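Local coordinates for protein thioesterase (Streptomyces sp. WAC02707, PDB 6VAP) that probably hydrolyses acyl thioesters on carrier proteins, as a type II editing thioesterase of the borrelidin biosynthetic pathway, at residues A44-D52 with I246-R255; Q132-D143 with R175-Y184. All blocks are in the same frame, centred on the assembly; numbering follows the deposited sequence.

Contact 1: residues A44-D52 with I246-R255; sequences AAALAPRCD and IAEHLRTCSR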
loop_
_atom_site.group_PDB
_atom_site.type_symbol
_atom_site.label_atom_id
_atom_site.label_comp_id
_atom_site.label_asym_id
_atom_site.label_seq_id
_atom_site.Cartn_x
_atom_site.Cartn_y
_atom_site.Cartn_z
ATOM N N ALA A 44 8.383 9.604 -4.853
ATOM C CA ALA A 44 9.670 9.426 -5.509
ATOM C C ALA A 44 10.387 10.760 -5.634
ATOM O O ALA A 44 11.542 10.893 -5.206
ATOM C CB ALA A 44 9.469 8.782 -6.882
ATOM N N ALA A 45 9.675 11.783 -6.144
ATOM C CA ALA A 45 10.292 13.082 -6.402
ATOM C C ALA A 45 10.780 13.733 -5.110
ATOM O O ALA A 45 11.795 14.432 -5.106
ATOM C CB ALA A 45 9.288 14.007 -7.107
ATOM N N ALA A 46 10.065 13.534 -4.005
ATOM C CA ALA A 46 10.384 14.213 -2.754
ATOM C C ALA A 46 11.429 13.495 -1.917
ATOM O O ALA A 46 12.110 14.141 -1.116
ATOM C CB ALA A 46 9.119 14.376 -1.910
ATOM N N LEU A 47 11.573 12.180 -2.068
ATOM C CA LEU A 47 12.504 11.413 -1.245
ATOM C C LEU A 47 13.783 11.016 -1.977
ATOM O O LEU A 47 14.826 10.830 -1.335
ATOM C CB LEU A 47 11.826 10.145 -0.710
ATOM C CG LEU A 47 10.589 10.359 0.146
ATOM C CD1 LEU A 47 10.172 9.071 0.797
ATOM C CD2 LEU A 47 10.790 11.466 1.217
ATOM N N ALA A 48 13.736 10.873 -3.297
ATOM C CA ALA A 48 14.934 10.519 -4.038
ATOM C C ALA A 48 15.836 11.741 -4.131
ATOM O O ALA A 48 15.350 12.864 -4.041
ATOM C CB ALA A 48 14.581 10.029 -5.437
ATOM N N PRO A 49 17.162 11.554 -4.291
ATOM C CA PRO A 49 17.854 10.263 -4.401
ATOM C C PRO A 49 18.195 9.652 -3.054
ATOM O O PRO A 49 18.814 8.585 -3.006
ATOM C CB PRO A 49 19.132 10.617 -5.171
ATOM C CG PRO A 49 19.428 12.039 -4.740
ATOM C CD PRO A 49 18.093 12.693 -4.441
ATOM N N ARG A 50 17.791 10.317 -1.970
ATOM C CA ARG A 50 18.129 9.820 -0.641
ATOM C C ARG A 50 17.341 8.568 -0.294
ATOM O O ARG A 50 17.706 7.835 0.631
ATOM C CB ARG A 50 17.889 10.896 0.411
ATOM C CG ARG A 50 18.859 12.087 0.290
ATOM C CD ARG A 50 18.373 13.332 1.034
ATOM N NE ARG A 50 16.934 13.575 0.853
ATOM C CZ ARG A 50 16.372 13.971 -0.289
ATOM N NH1 ARG A 50 17.120 14.179 -1.370
ATOM N NH2 ARG A 50 15.061 14.150 -0.348
ATOM N N CYS A 51 16.285 8.287 -1.040
ATOM C CA CYS A 51 15.491 7.083 -0.834
ATOM C C CYS A 51 15.144 6.480 -2.188
ATOM O O CYS A 51 14.813 7.210 -3.127
ATOM C CB CYS A 51 14.209 7.378 -0.039
ATOM S SG CYS A 51 13.156 5.926 0.217
ATOM N N ASP A 52 15.257 5.153 -2.294
ATOM C CA ASP A 52 14.902 4.436 -3.517
ATOM C C ASP A 52 13.419 4.106 -3.450
ATOM O O ASP A 52 13.018 3.127 -2.832
ATOM C CB ASP A 52 15.758 3.185 -3.675
ATOM C CG ASP A 52 15.488 2.463 -4.976
ATOM O OD1 ASP A 52 14.743 3.024 -5.817
ATOM O OD2 ASP A 52 16.016 1.338 -5.157
ATOM N N ILE A 246 7.502 9.456 6.603
ATOM C CA ILE A 246 8.219 8.408 5.893
ATOM C C ILE A 246 9.715 8.625 6.039
ATOM O O ILE A 246 10.446 7.700 6.383
ATOM C CB ILE A 246 7.787 8.368 4.418
ATOM C CG1 ILE A 246 6.378 7.783 4.292
ATOM C CG2 ILE A 246 8.782 7.590 3.598
ATOM C CD1 ILE A 246 5.749 8.064 2.923
ATOM N N ALA A 247 10.187 9.854 5.807
ATOM C CA ALA A 247 11.617 10.137 5.834
ATOM C C ALA A 247 12.188 9.876 7.215
ATOM O O ALA A 247 13.304 9.363 7.339
ATOM C CB ALA A 247 11.859 11.583 5.398
ATOM N N GLU A 248 11.447 10.227 8.270
ATOM C CA GLU A 248 11.930 9.957 9.621
ATOM C C GLU A 248 12.167 8.464 9.822
ATOM O O GLU A 248 13.157 8.058 10.447
ATOM C CB GLU A 248 10.928 10.486 10.650
ATOM C CG GLU A 248 11.408 10.401 12.097
ATOM C CD GLU A 248 12.662 11.221 12.348
ATOM O OE1 GLU A 248 12.710 12.388 11.907
ATOM O OE2 GLU A 248 13.600 10.693 12.982
ATOM N N HIS A 249 11.279 7.620 9.293
ATOM C CA HIS A 249 11.447 6.178 9.490
ATOM C C HIS A 249 12.667 5.630 8.758
ATOM O O HIS A 249 13.317 4.693 9.241
ATOM C CB HIS A 249 10.191 5.443 9.033
ATOM C CG HIS A 249 9.146 5.323 10.100
ATOM N ND1 HIS A 249 9.098 4.258 10.976
ATOM C CD2 HIS A 249 8.129 6.149 10.451
ATOM C CE1 HIS A 249 8.079 4.422 11.804
ATOM N NE2 HIS A 249 7.479 5.562 11.512
ATOM N N LEU A 250 13.002 6.209 7.608
ATOM C CA LEU A 250 14.131 5.754 6.816
ATOM C C LEU A 250 15.390 6.575 7.042
ATOM O O LEU A 250 16.374 6.377 6.328
ATOM C CB LEU A 250 13.767 5.761 5.333
ATOM C CG LEU A 250 12.621 4.830 4.957
ATOM C CD1 LEU A 250 12.097 5.145 3.580
ATOM C CD2 LEU A 250 13.059 3.387 5.050
ATOM N N ARG A 251 15.397 7.459 8.037
ATOM C CA ARG A 251 16.600 8.200 8.428
ATOM C C ARG A 251 17.081 9.111 7.294
ATOM O O ARG A 251 18.269 9.166 6.962
ATOM C CB ARG A 251 17.721 7.253 8.879
ATOM C CG ARG A 251 17.269 6.142 9.820
ATOM C CD ARG A 251 16.894 6.686 11.191
ATOM N NE ARG A 251 15.719 6.015 11.745
ATOM C CZ ARG A 251 14.835 6.580 12.564
ATOM N NH1 ARG A 251 14.980 7.844 12.945
ATOM N NH2 ARG A 251 13.800 5.878 13.007
ATOM N N THR A 252 16.142 9.849 6.705
ATOM C CA THR A 252 16.435 10.756 5.605
ATOM C C THR A 252 15.641 12.047 5.794
ATOM O O THR A 252 14.906 12.224 6.773
ATOM C CB THR A 252 16.084 10.128 4.248
ATOM O OG1 THR A 252 14.665 9.905 4.172
ATOM C CG2 THR A 252 16.811 8.809 4.055
ATOM N N CYS A 253 15.787 12.961 4.837
ATOM C CA CYS A 253 15.056 14.219 4.818
ATOM C C CYS A 253 14.149 14.254 3.593
ATOM O O CYS A 253 14.338 13.500 2.634
ATOM C CB CYS A 253 16.013 15.422 4.807
ATOM S SG CYS A 253 16.972 15.610 3.274
ATOM N N SER A 254 13.149 15.129 3.644
ATOM C CA SER A 254 12.205 15.311 2.555
ATOM C C SER A 254 12.501 16.601 1.796
ATOM O O SER A 254 13.139 17.525 2.310
ATOM C CB SER A 254 10.775 15.330 3.077
ATOM O OG SER A 254 9.897 14.821 2.089
ATOM N N ARG A 255 12.035 16.644 0.550
ATOM C CA ARG A 255 12.221 17.810 -0.313
ATOM C C ARG A 255 11.057 18.792 -0.160
ATOM O O ARG A 255 9.921 18.496 -0.538
ATOM C CB ARG A 255 12.358 17.375 -1.776
ATOM C CG ARG A 255 12.367 18.520 -2.773
ATOM C CD ARG A 255 10.994 18.713 -3.421
ATOM N NE ARG A 255 11.083 19.482 -4.663
ATOM C CZ ARG A 255 10.054 20.069 -5.266
ATOM N NH1 ARG A 255 10.235 20.751 -6.394
ATOM N NH2 ARG A 255 8.844 19.976 -4.745
#

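Contact 2: residues Q132-D143 with R175-Y184; sequences QRTGGTVHLLSD and RGDYRAAETY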
loop_
_atom_site.group_PDB
_atom_site.type_symbol
_atom_site.label_atom_id
_atom_site.label_comp_id
_atom_site.label_asym_id
_atom_site.label_seq_id
_atom_site.Cartn_x
_atom_site.Cartn_y
_atom_site.Cartn_z
ATOM N N GLN A 132 -10.719 -6.492 9.414
ATOM C CA GLN A 132 -11.337 -6.427 8.097
ATOM C C GLN A 132 -12.860 -6.447 8.198
ATOM O O GLN A 132 -13.444 -7.337 8.827
ATOM C CB GLN A 132 -10.854 -7.622 7.242
ATOM C CG GLN A 132 -11.628 -7.889 5.984
ATOM C CD GLN A 132 -11.261 -6.913 4.881
ATOM O OE1 GLN A 132 -10.291 -6.173 5.011
ATOM N NE2 GLN A 132 -12.015 -6.925 3.786
ATOM N N ARG A 133 -13.504 -5.493 7.523
ATOM C CA ARG A 133 -14.960 -5.418 7.481
ATOM C C ARG A 133 -15.495 -6.434 6.478
ATOM O O ARG A 133 -15.159 -6.386 5.293
ATOM C CB ARG A 133 -15.412 -4.012 7.089
ATOM C CG ARG A 133 -14.984 -2.930 8.044
ATOM C CD ARG A 133 -15.818 -1.668 7.869
ATOM N NE ARG A 133 -15.386 -0.605 8.774
ATOM C CZ ARG A 133 -15.838 0.628 8.735
ATOM N NH1 ARG A 133 -16.779 0.957 7.864
ATOM N NH2 ARG A 133 -15.341 1.502 9.568
ATOM N N THR A 134 -16.353 -7.326 6.943
ATOM C CA THR A 134 -16.982 -8.314 6.085
ATOM C C THR A 134 -18.217 -7.728 5.416
ATOM O O THR A 134 -18.856 -6.802 5.933
ATOM C CB THR A 134 -17.383 -9.549 6.898
ATOM O OG1 THR A 134 -18.338 -9.180 7.904
ATOM C CG2 THR A 134 -16.162 -10.171 7.567
ATOM N N GLY A 135 -18.543 -8.270 4.246
ATOM C CA GLY A 135 -19.789 -7.941 3.588
ATOM C C GLY A 135 -19.760 -6.767 2.639
ATOM O O GLY A 135 -20.831 -6.247 2.301
ATOM N N GLY A 136 -18.580 -6.333 2.196
ATOM C CA GLY A 136 -18.510 -5.294 1.176
ATOM C C GLY A 136 -19.022 -5.800 -0.163
ATOM O O GLY A 136 -18.832 -6.963 -0.518
ATOM N N THR A 137 -19.697 -4.921 -0.913
ATOM C CA THR A 137 -20.389 -5.340 -2.132
ATOM C C THR A 137 -20.098 -4.423 -3.316
ATOM O O THR A 137 -20.677 -4.617 -4.388
ATOM C CB THR A 137 -21.912 -5.415 -1.908
ATOM O OG1 THR A 137 -22.437 -4.094 -1.795
ATOM C CG2 THR A 137 -22.241 -6.191 -0.642
ATOM N N VAL A 138 -19.212 -3.443 -3.162
ATOM C CA VAL A 138 -18.933 -2.521 -4.262
ATOM C C VAL A 138 -18.472 -3.284 -5.501
ATOM O O VAL A 138 -18.819 -2.934 -6.633
ATOM C CB VAL A 138 -17.901 -1.461 -3.826
ATOM C CG1 VAL A 138 -17.322 -0.774 -5.003
ATOM C CG2 VAL A 138 -18.566 -0.456 -2.886
ATOM N N HIS A 139 -17.675 -4.329 -5.310
ATOM C CA HIS A 139 -17.185 -5.116 -6.433
ATOM C C HIS A 139 -18.289 -5.895 -7.133
ATOM O O HIS A 139 -18.066 -6.369 -8.243
ATOM C CB HIS A 139 -16.089 -6.089 -5.989
ATOM C CG HIS A 139 -16.571 -7.202 -5.112
ATOM N ND1 HIS A 139 -16.930 -7.007 -3.797
ATOM C CD2 HIS A 139 -16.759 -8.522 -5.359
ATOM C CE1 HIS A 139 -17.304 -8.162 -3.269
ATOM N NE2 HIS A 139 -17.201 -9.100 -4.193
ATOM N N LEU A 140 -19.451 -6.056 -6.515
ATOM C CA LEU A 140 -20.568 -6.791 -7.085
ATOM C C LEU A 140 -21.563 -5.903 -7.812
ATOM O O LEU A 140 -22.513 -6.424 -8.398
ATOM C CB LEU A 140 -21.298 -7.562 -5.977
ATOM C CG LEU A 140 -20.441 -8.544 -5.190
ATOM C CD1 LEU A 140 -21.208 -9.119 -4.000
ATOM C CD2 LEU A 140 -19.926 -9.651 -6.094
ATOM N N LEU A 141 -21.371 -4.589 -7.809
ATOM C CA LEU A 141 -22.314 -3.701 -8.478
ATOM C C LEU A 141 -22.255 -3.854 -9.996
ATOM O O LEU A 141 -21.236 -4.244 -10.567
ATOM C CB LEU A 141 -22.027 -2.249 -8.120
ATOM C CG LEU A 141 -22.042 -1.881 -6.637
ATOM C CD1 LEU A 141 -21.260 -0.596 -6.405
ATOM C CD2 LEU A 141 -23.462 -1.755 -6.151
ATOM N N SER A 142 -23.374 -3.550 -10.648
ATOM C CA SER A 142 -23.416 -3.513 -12.098
ATOM C C SER A 142 -22.418 -2.487 -12.625
ATOM O O SER A 142 -21.951 -1.602 -11.900
ATOM C CB SER A 142 -24.820 -3.152 -12.584
ATOM O OG SER A 142 -25.004 -1.751 -12.598
ATOM N N ASP A 143 -22.088 -2.617 -13.911
ATOM C CA ASP A 143 -21.165 -1.670 -14.528
ATOM C C ASP A 143 -21.603 -0.231 -14.263
ATOM O O ASP A 143 -20.796 0.618 -13.870
ATOM C CB ASP A 143 -21.068 -1.938 -16.031
ATOM C CG ASP A 143 -19.882 -2.816 -16.400
ATOM O OD1 ASP A 143 -18.857 -2.794 -15.687
ATOM O OD2 ASP A 143 -19.973 -3.535 -17.419
ATOM N N ARG A 175 -12.821 -2.929 -10.435
ATOM C CA ARG A 175 -13.657 -3.949 -9.814
ATOM C C ARG A 175 -12.795 -5.031 -9.189
ATOM O O ARG A 175 -13.004 -5.396 -8.036
ATOM C CB ARG A 175 -14.623 -4.538 -10.846
ATOM C CG ARG A 175 -15.629 -5.534 -10.264
ATOM C CD ARG A 175 -16.439 -6.200 -11.359
ATOM N NE ARG A 175 -17.270 -5.248 -12.105
ATOM C CZ ARG A 175 -18.422 -4.740 -11.663
ATOM N NH1 ARG A 175 -18.894 -5.077 -10.464
ATOM N NH2 ARG A 175 -19.110 -3.892 -12.426
ATOM N N GLY A 176 -11.820 -5.556 -9.939
ATOM C CA GLY A 176 -10.897 -6.537 -9.383
ATOM C C GLY A 176 -10.171 -6.051 -8.141
ATOM O O GLY A 176 -9.985 -6.808 -7.189
ATOM N N ASP A 177 -9.722 -4.792 -8.140
ATOM C CA ASP A 177 -9.059 -4.223 -6.966
ATOM C C ASP A 177 -10.014 -4.172 -5.778
ATOM O O ASP A 177 -9.663 -4.538 -4.650
ATOM C CB ASP A 177 -8.555 -2.807 -7.283
ATOM C CG ASP A 177 -7.280 -2.783 -8.101
ATOM O OD1 ASP A 177 -6.690 -3.847 -8.330
ATOM O OD2 ASP A 177 -6.883 -1.670 -8.531
ATOM N N TYR A 178 -11.217 -3.661 -6.007
ATOM C CA TYR A 178 -12.202 -3.638 -4.934
ATOM C C TYR A 178 -12.525 -5.044 -4.454
ATOM O O TYR A 178 -12.636 -5.288 -3.243
ATOM C CB TYR A 178 -13.455 -2.900 -5.402
ATOM C CG TYR A 178 -13.399 -1.408 -5.067
ATOM C CD1 TYR A 178 -13.843 -0.921 -3.835
ATOM C CD2 TYR A 178 -12.907 -0.499 -5.983
ATOM C CE1 TYR A 178 -13.794 0.434 -3.536
ATOM C CE2 TYR A 178 -12.845 0.864 -5.693
ATOM C CZ TYR A 178 -13.294 1.320 -4.475
ATOM O OH TYR A 178 -13.240 2.667 -4.195
ATOM N N ARG A 179 -12.713 -5.972 -5.385
ATOM C CA ARG A 179 -12.963 -7.346 -4.989
ATOM C C ARG A 179 -11.864 -7.807 -4.042
ATOM O O ARG A 179 -12.135 -8.426 -3.009
ATOM C CB ARG A 179 -13.043 -8.240 -6.235
ATOM C CG ARG A 179 -13.067 -9.742 -5.943
ATOM C CD ARG A 179 -13.310 -10.558 -7.206
ATOM N NE ARG A 179 -14.684 -10.447 -7.667
ATOM C CZ ARG A 179 -15.712 -11.056 -7.090
ATOM N NH1 ARG A 179 -15.515 -11.826 -6.027
ATOM N NH2 ARG A 179 -16.936 -10.887 -7.579
ATOM N N ALA A 180 -10.606 -7.493 -4.372
ATOM C CA ALA A 180 -9.496 -7.925 -3.543
ATOM C C ALA A 180 -9.598 -7.287 -2.177
ATOM O O ALA A 180 -9.380 -7.969 -1.170
ATOM C CB ALA A 180 -8.169 -7.576 -4.217
ATOM N N ALA A 181 -9.927 -5.975 -2.128
ATOM C CA ALA A 181 -10.059 -5.269 -0.851
ATOM C C ALA A 181 -11.208 -5.824 -0.016
ATOM O O ALA A 181 -11.107 -5.911 1.212
ATOM C CB ALA A 181 -10.276 -3.764 -1.085
ATOM N N GLU A 182 -12.326 -6.139 -0.649
ATOM C CA GLU A 182 -13.533 -6.492 0.085
ATOM C C GLU A 182 -13.631 -7.971 0.444
ATOM O O GLU A 182 -14.298 -8.304 1.422
ATOM C CB GLU A 182 -14.768 -6.080 -0.725
ATOM C CG GLU A 182 -15.065 -4.625 -0.647
ATOM C CD GLU A 182 -16.157 -4.186 -1.630
ATOM O OE1 GLU A 182 -16.080 -4.594 -2.813
ATOM O OE2 GLU A 182 -17.092 -3.439 -1.217
ATOM N N THR A 183 -12.981 -8.866 -0.285
ATOM C CA THR A 183 -13.068 -10.293 0.001
ATOM C C THR A 183 -11.845 -10.818 0.745
ATOM O O THR A 183 -11.699 -12.035 0.885
ATOM C CB THR A 183 -13.242 -11.090 -1.308
ATOM O OG1 THR A 183 -12.047 -10.974 -2.117
ATOM C CG2 THR A 183 -14.448 -10.546 -2.103
ATOM N N TYR A 184 -10.941 -9.940 1.178
ATOM C CA TYR A 184 -9.775 -10.357 1.946
ATOM C C TYR A 184 -10.179 -11.069 3.216
ATOM O O TYR A 184 -11.047 -10.593 3.940
ATOM C CB TYR A 184 -8.949 -9.135 2.288
ATOM C CG TYR A 184 -7.757 -9.353 3.182
ATOM C CD1 TYR A 184 -6.642 -10.109 2.754
ATOM C CD2 TYR A 184 -7.771 -8.885 4.493
ATOM C CE1 TYR A 184 -5.576 -10.323 3.594
ATOM C CE2 TYR A 184 -6.689 -9.100 5.344
ATOM C CZ TYR A 184 -5.589 -9.766 4.884
ATOM O OH TYR A 184 -4.509 -9.984 5.746
HETATM O O HOH W 1 -15.892 -6.582 2.981
HETATM O O HOH W 2 -17.666 -11.987 -4.042
HETATM O O HOH W 3 -17.259 -8.949 -9.204
HETATM O O HOH W 4 -16.117 -4.557 -14.785
#

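Contact 1: residues A44-D52 with I246-R255
R50 reaches the backbone of C253 through a chain that leaves with CG beside its backbone N (chi1 -68°) and then bends at chi3 (-42°). That bend sets the guanidinium side-on to one carbonyl. R50 NE and R50 NH2 both donate to C253 O, each at 3.1 Å. The oxygen lies in the guanidinium plane, but both nitrogens come from above the same face of its carbonyl plane. C253 SG lies alongside the same arm, 3.2 Å from R50 NE. Two residues after C253, R255 N gives a weak bond to A46 O at 3.0 Å, so the helix end at A46 and L47 is met by the C-terminal tail.

The rest is mostly apolar. L47 crosses I246 at about a right angle, and L47 CD1 presses on I246 CG2 at 3.5 Å, a tight fit. L47 CD2 rests against S254 OG at 3.6 Å. C51 SG meets L250 CD1 at 3.6 Å. R251, with positive phi, forms a Schellman motif after helix 239-250, and T252-R255 then meet helix 41-47 and the loop after it. The contact thus joins the ends of helices 41-47 and 239-250, and L47, C51, I246 and L250 all pack on L27 of strand 26-30 of the sheet.

Contact 2: residues Q132-D143 with R175-Y184
A histidine-carboxylate hydrogen bond, H139 to E182, joins a loop of this alpha/beta-hydrolase fold to helix 167-182. The loop follows strand 120-124 and leads into helix 143-149.

Hydrogen bonds dominate. H139 ND1 donates to E182 OE1 at 2.7 Å, from above the carboxylate plane. H139 N binds the same oxygen on its syn lone pair, and V138 N takes the syn lone pair of E182 OE2 at 2.9 Å. Three N-H groups thus fix the carboxylate's rotation. H139 CG sits between its backbone N and carbonyl carbon (chi1 69°), which lets ring and backbone share one acceptor. Earlier in the loop, Q132 NE2 donates to A181 O at 2.9 Å, an oxygen that R126 also binds.

R175 makes the other charged link. Its NH1 donates to H139 O, and its guanidinium edge also meets L141 O. A weak salt bridge links R175 NH2 to D143 OD1 at 3.5 Å; R168 holds the other oxygen of D143.

Packing fills in the rest. V138 CG1 lies over one face of the Y178 ring in a CH-pi contact, 4.0 Å from its centroid. H139 CD2, at the ring edge, points over the R179 guanidinium face, 3.2 Å from R179 CZ, with the planes 84° apart.

How the contacts relate
The two contacts lie on opposite sides of the chain's centre, about 33 Å apart between centres, and share no helix or strand. Contact 1 is the more buried: half of its touching residues are buried, and its apolar side chains pack on the central sheet. The hydrogen bonds between its segments all end on backbone oxygens. Contact 2 is a surface contact away from that sheet, tying a loop to one helix, and it buries more area, 700 against 472 Å². Carboxylates, a histidine, arginines and bridging waters carry it. Both use arginine on carbonyl oxygens: R50 reaches from the loop after a helix, R175 from within one.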